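Local coordinates for protein 16 kDa beta-galactoside-binding lectin (Gallus gallus, PDB 1QMJ) that binds beta-galactosides such as lactose as a homodimeric galectin, and may take part in regulating differentiation, at residues Gly68-Phe78 and Val99-Arg109. Residues are numbered along the deposited sequence; the frame is centred on the assembly and turned at random.
Sequences GEEDRKADFPF and VPEVEFEFPNR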
loop_
_atom_site.group_PDB
_atom_site.type_symbol
_atom_site.label_atom_id
_atom_site.label_comp_id
_atom_site.label_asym_id
_atom_site.label_seq_id
_atom_site.Cartn_x
_atom_site.Cartn_y
_atom_site.Cartn_z
ATOM N N GLY A 68 20.935 -12.032 8.150
ATOM C CA GLY A 68 22.283 -11.506 8.395
ATOM C C GLY A 68 22.528 -11.512 9.902
ATOM O O GLY A 68 21.827 -12.198 10.658
ATOM N N GLU A 69 23.518 -10.751 10.315
ATOM C CA GLU A 69 23.861 -10.634 11.739
ATOM C C GLU A 69 22.950 -9.587 12.376
ATOM O O GLU A 69 22.890 -8.432 11.933
ATOM C CB GLU A 69 25.324 -10.210 11.902
ATOM C CG GLU A 69 25.658 -9.735 13.324
ATOM C CD GLU A 69 25.711 -10.874 14.350
ATOM O OE1 GLU A 69 25.945 -12.083 13.966
ATOM O OE2 GLU A 69 25.521 -10.625 15.602
ATOM N N GLU A 70 22.255 -10.019 13.398
ATOM C CA GLU A 70 21.324 -9.159 14.123
ATOM C C GLU A 70 22.041 -7.951 14.699
ATOM O O GLU A 70 23.228 -8.020 15.050
ATOM C CB GLU A 70 20.686 -9.916 15.280
ATOM C CG GLU A 70 19.576 -10.860 14.838
ATOM C CD GLU A 70 18.743 -11.372 16.009
ATOM O OE1 GLU A 70 19.089 -11.080 17.217
ATOM O OE2 GLU A 70 17.699 -12.093 15.788
ATOM N N ASP A 71 21.276 -6.897 14.763
ATOM C CA ASP A 71 21.704 -5.617 15.304
ATOM C C ASP A 71 20.635 -5.154 16.278
ATOM O O ASP A 71 19.565 -4.683 15.873
ATOM C CB ASP A 71 21.872 -4.594 14.177
ATOM C CG ASP A 71 22.368 -3.232 14.674
ATOM O OD1 ASP A 71 22.850 -3.117 15.865
ATOM O OD2 ASP A 71 22.302 -2.200 13.903
ATOM N N ARG A 72 20.950 -5.311 17.539
ATOM C CA ARG A 72 20.045 -4.938 18.624
ATOM C C ARG A 72 20.292 -3.496 19.030
ATOM O O ARG A 72 21.436 -3.090 19.261
ATOM C CB ARG A 72 20.279 -5.850 19.816
ATOM C CG ARG A 72 19.575 -7.183 19.652
ATOM C CD ARG A 72 20.418 -8.376 20.074
ATOM N NE ARG A 72 19.685 -9.624 19.913
ATOM C CZ ARG A 72 18.669 -9.981 20.696
ATOM N NH1 ARG A 72 18.276 -9.196 21.710
ATOM N NH2 ARG A 72 17.971 -11.110 20.541
ATOM N N LYS A 73 19.198 -2.766 19.103
ATOM C CA LYS A 73 19.218 -1.344 19.470
ATOM C C LYS A 73 18.900 -1.184 20.959
ATOM O O LYS A 73 18.212 -2.020 21.561
ATOM C CB LYS A 73 18.188 -0.587 18.640
ATOM C CG LYS A 73 18.523 -0.590 17.146
ATOM C CD LYS A 73 19.871 0.067 16.834
ATOM C CE LYS A 73 20.206 0.060 15.340
ATOM N NZ LYS A 73 21.408 0.844 15.019
ATOM N N ALA A 74 19.421 -0.100 21.502
ATOM C CA ALA A 74 19.270 0.239 22.926
ATOM C C ALA A 74 17.922 0.920 23.225
ATOM O O ALA A 74 17.276 0.640 24.242
ATOM C CB ALA A 74 20.386 1.195 23.354
ATOM N N ASP A 75 17.516 1.806 22.337
ATOM C CA ASP A 75 16.255 2.564 22.501
ATOM C C ASP A 75 15.044 1.769 22.006
ATOM O O ASP A 75 15.112 1.058 20.995
ATOM C CB ASP A 75 16.320 3.868 21.711
ATOM C CG ASP A 75 17.417 4.803 22.210
ATOM O OD1 ASP A 75 17.254 5.459 23.308
ATOM O OD2 ASP A 75 18.506 4.934 21.532
ATOM N N PHE A 76 13.964 1.929 22.755
ATOM C CA PHE A 76 12.674 1.279 22.470
ATOM C C PHE A 76 11.537 2.276 22.745
ATOM O O PHE A 76 10.815 2.152 23.748
ATOM C CB PHE A 76 12.503 0.043 23.353
ATOM C CG PHE A 76 11.374 -0.872 22.876
ATOM C CD1 PHE A 76 11.543 -1.658 21.728
ATOM C CD2 PHE A 76 10.171 -0.921 23.587
ATOM C CE1 PHE A 76 10.506 -2.494 21.294
ATOM C CE2 PHE A 76 9.135 -1.757 23.153
ATOM C CZ PHE A 76 9.302 -2.543 22.007
ATOM N N PRO A 77 11.383 3.298 21.883
ATOM C CA PRO A 77 10.329 4.314 22.007
ATOM C C PRO A 77 8.920 3.791 21.741
ATOM O O PRO A 77 8.040 4.590 21.300
ATOM C CB PRO A 77 10.619 5.299 20.908
ATOM C CG PRO A 77 11.820 4.783 20.128
ATOM C CD PRO A 77 12.273 3.490 20.730
ATOM N N PHE A 78 8.650 2.520 21.972
ATOM C CA PHE A 78 7.292 1.982 21.672
ATOM C C PHE A 78 6.589 1.395 22.902
ATOM O O PHE A 78 7.229 0.890 23.829
ATOM C CB PHE A 78 7.374 0.864 20.624
ATOM C CG PHE A 78 8.107 1.274 19.338
ATOM C CD1 PHE A 78 7.460 2.063 18.374
ATOM C CD2 PHE A 78 9.427 0.856 19.122
ATOM C CE1 PHE A 78 8.134 2.431 17.199
ATOM C CE2 PHE A 78 10.099 1.224 17.948
ATOM C CZ PHE A 78 9.453 2.011 16.988
ATOM N N VAL A 99 10.984 7.652 14.035
ATOM C CA VAL A 99 9.760 7.669 14.805
ATOM C C VAL A 99 9.779 8.955 15.605
ATOM O O VAL A 99 10.820 9.643 15.644
ATOM C CB VAL A 99 9.678 6.469 15.751
ATOM C CG1 VAL A 99 9.528 5.134 15.021
ATOM C CG2 VAL A 99 10.914 6.319 16.639
ATOM N N PRO A 100 8.785 9.504 16.035
ATOM C CA PRO A 100 8.883 10.816 16.692
ATOM C C PRO A 100 10.003 11.053 17.729
ATOM O O PRO A 100 10.546 12.156 17.809
ATOM C CB PRO A 100 7.485 11.005 17.289
ATOM C CG PRO A 100 7.012 9.584 17.518
ATOM C CD PRO A 100 7.458 8.899 16.256
ATOM N N GLU A 101 10.388 10.019 18.472
ATOM C CA GLU A 101 11.412 10.173 19.508
ATOM C C GLU A 101 12.844 9.820 19.111
ATOM O O GLU A 101 13.792 10.510 19.495
ATOM C CB GLU A 101 11.045 9.340 20.745
ATOM C CG GLU A 101 9.580 9.404 21.152
ATOM C CD GLU A 101 8.762 8.225 20.635
ATOM O OE1 GLU A 101 8.821 7.919 19.423
ATOM O OE2 GLU A 101 8.052 7.604 21.456
ATOM N N VAL A 102 12.999 8.735 18.360
ATOM C CA VAL A 102 14.319 8.262 17.974
ATOM C C VAL A 102 14.473 7.979 16.484
ATOM O O VAL A 102 13.502 7.683 15.784
ATOM C CB VAL A 102 14.647 6.937 18.719
ATOM C CG1 VAL A 102 16.101 6.571 18.545
ATOM C CG2 VAL A 102 14.295 7.043 20.185
ATOM N N GLU A 103 15.704 8.091 16.008
ATOM C CA GLU A 103 16.026 7.774 14.634
ATOM C C GLU A 103 16.953 6.567 14.723
ATOM O O GLU A 103 17.942 6.585 15.466
ATOM C CB GLU A 103 16.747 8.922 13.941
ATOM C CG GLU A 103 17.305 8.538 12.578
ATOM C CD GLU A 103 18.051 9.669 11.905
ATOM O OE1 GLU A 103 19.239 9.889 12.237
ATOM O OE2 GLU A 103 17.446 10.338 11.040
ATOM N N PHE A 104 16.587 5.497 14.031
ATOM C CA PHE A 104 17.368 4.278 14.003
ATOM C C PHE A 104 18.110 4.256 12.685
ATOM O O PHE A 104 17.601 4.734 11.679
ATOM C CB PHE A 104 16.454 3.059 14.119
ATOM C CG PHE A 104 15.745 2.954 15.446
ATOM C CD1 PHE A 104 16.430 2.526 16.587
ATOM C CD2 PHE A 104 14.392 3.271 15.558
ATOM C CE1 PHE A 104 15.775 2.412 17.817
ATOM C CE2 PHE A 104 13.727 3.159 16.787
ATOM C CZ PHE A 104 14.421 2.729 17.918
ATOM N N GLU A 105 19.334 3.757 12.703
ATOM C CA GLU A 105 20.131 3.684 11.494
ATOM C C GLU A 105 20.611 2.253 11.342
ATOM O O GLU A 105 20.819 1.565 12.334
ATOM C CB GLU A 105 21.310 4.650 11.587
ATOM C CG GLU A 105 20.877 6.102 11.696
ATOM C CD GLU A 105 22.021 7.042 12.015
ATOM O OE1 GLU A 105 22.884 7.247 11.135
ATOM O OE2 GLU A 105 22.051 7.582 13.145
ATOM N N PHE A 106 20.759 1.802 10.103
ATOM C CA PHE A 106 21.204 0.443 9.826
ATOM C C PHE A 106 21.943 0.507 8.496
ATOM O O PHE A 106 21.446 1.090 7.538
ATOM C CB PHE A 106 19.984 -0.488 9.730
ATOM C CG PHE A 106 20.328 -1.953 9.651
ATOM C CD1 PHE A 106 20.834 -2.626 10.757
ATOM C CD2 PHE A 106 20.125 -2.668 8.470
ATOM C CE1 PHE A 106 21.132 -3.989 10.689
ATOM C CE2 PHE A 106 20.421 -4.031 8.393
ATOM C CZ PHE A 106 20.924 -4.690 9.504
ATOM N N PRO A 107 23.149 -0.074 8.420
ATOM C CA PRO A 107 23.913 -0.041 7.169
ATOM C C PRO A 107 23.255 -0.768 6.003
ATOM O O PRO A 107 22.676 -1.846 6.172
ATOM C CB PRO A 107 25.237 -0.690 7.560
ATOM C CG PRO A 107 24.844 -1.627 8.647
ATOM C CD PRO A 107 23.885 -0.805 9.463
ATOM N N ASN A 108 23.339 -0.159 4.826
ATOM C CA ASN A 108 22.784 -0.729 3.608
ATOM C C ASN A 108 23.787 -1.804 3.193
ATOM O O ASN A 108 24.621 -1.599 2.304
ATOM C CB ASN A 108 22.659 0.358 2.527
ATOM C CG ASN A 108 21.960 -0.133 1.259
ATOM O OD1 ASN A 108 21.802 -1.339 1.040
ATOM N ND2 ASN A 108 21.548 0.808 0.416
ATOM N N ARG A 109 23.713 -2.945 3.871
ATOM C CA ARG A 109 24.614 -4.062 3.624
ATOM C C ARG A 109 24.556 -4.581 2.188
ATOM O O ARG A 109 25.589 -4.862 1.574
ATOM C CB ARG A 109 24.309 -5.215 4.590
ATOM C CG ARG A 109 24.474 -4.906 6.073
ATOM C CD ARG A 109 24.101 -6.141 6.885
ATOM N NE ARG A 109 24.275 -5.966 8.324
ATOM C CZ ARG A 109 23.703 -6.737 9.251
ATOM N NH1 ARG A 109 22.908 -7.739 8.901
ATOM N NH2 ARG A 109 23.954 -6.523 10.536
HETATM O O HOH W 1 20.656 3.622 15.522
#
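Lys73 reaches across to the edge strand 103-107 and gives its NZ to Glu105 O at 2.8 Å. The ammonium meets this carbonyl nearly head-on, with a C=O...N angle of 161°. A water that accepts from both Lys73 NZ and Glu105 N sits beside this bond. Lys73 CB and CG run obliquely along the Phe104 ring, with Lys73 CG 3.8 Å from Phe104 CD1; beyond CG, a bend at chi2 (-60°) carries the chain on toward Glu105 O. A salt bridge to Asp71 OD2, its hydrogen bond weak, gives the same ammonium another partner. Asp71 lies at the rim of Phe106, its carboxylate nearly coplanar with the ring and OD2 3.5 Å from CD1.

Farther along, the extended Arg109 chain brings the edge of its guanidinium to Glu69 O. Arg109 NH2 makes the short bond to Glu69 O, 2.6 Å, in the carbonyl plane; NH1 adds a weak one. The ring atom Phe106 CZ lies over the centre of one guanidinium face, and Ser61 also takes a bond from NH1.

At the other end, Pro77 CD touches the edge of Phe104 at CZ, and its CG presses on Val102 CG2 at a tight 3.4 Å. Val99 CG1 meets the Phe78 ring obliquely, 3.7 Å from CZ.

Strands 71-73 and 103-107 belong to opposite sheets of the galectin beta-sandwich; their short axes pass 9.5 Å apart and run nearly antiparallel. No backbone-to-backbone bond joins the two segments, so side chains bridge the gap at this margin. Pro77 and Phe78 do so by apolar contact. Arg109 and Lys73 donate to the carbonyls of Glu69 and Glu105, so two cations tie the sheets' backbones together, consistent with fixing the backbone of the predicted galactoside-binding loop and strand.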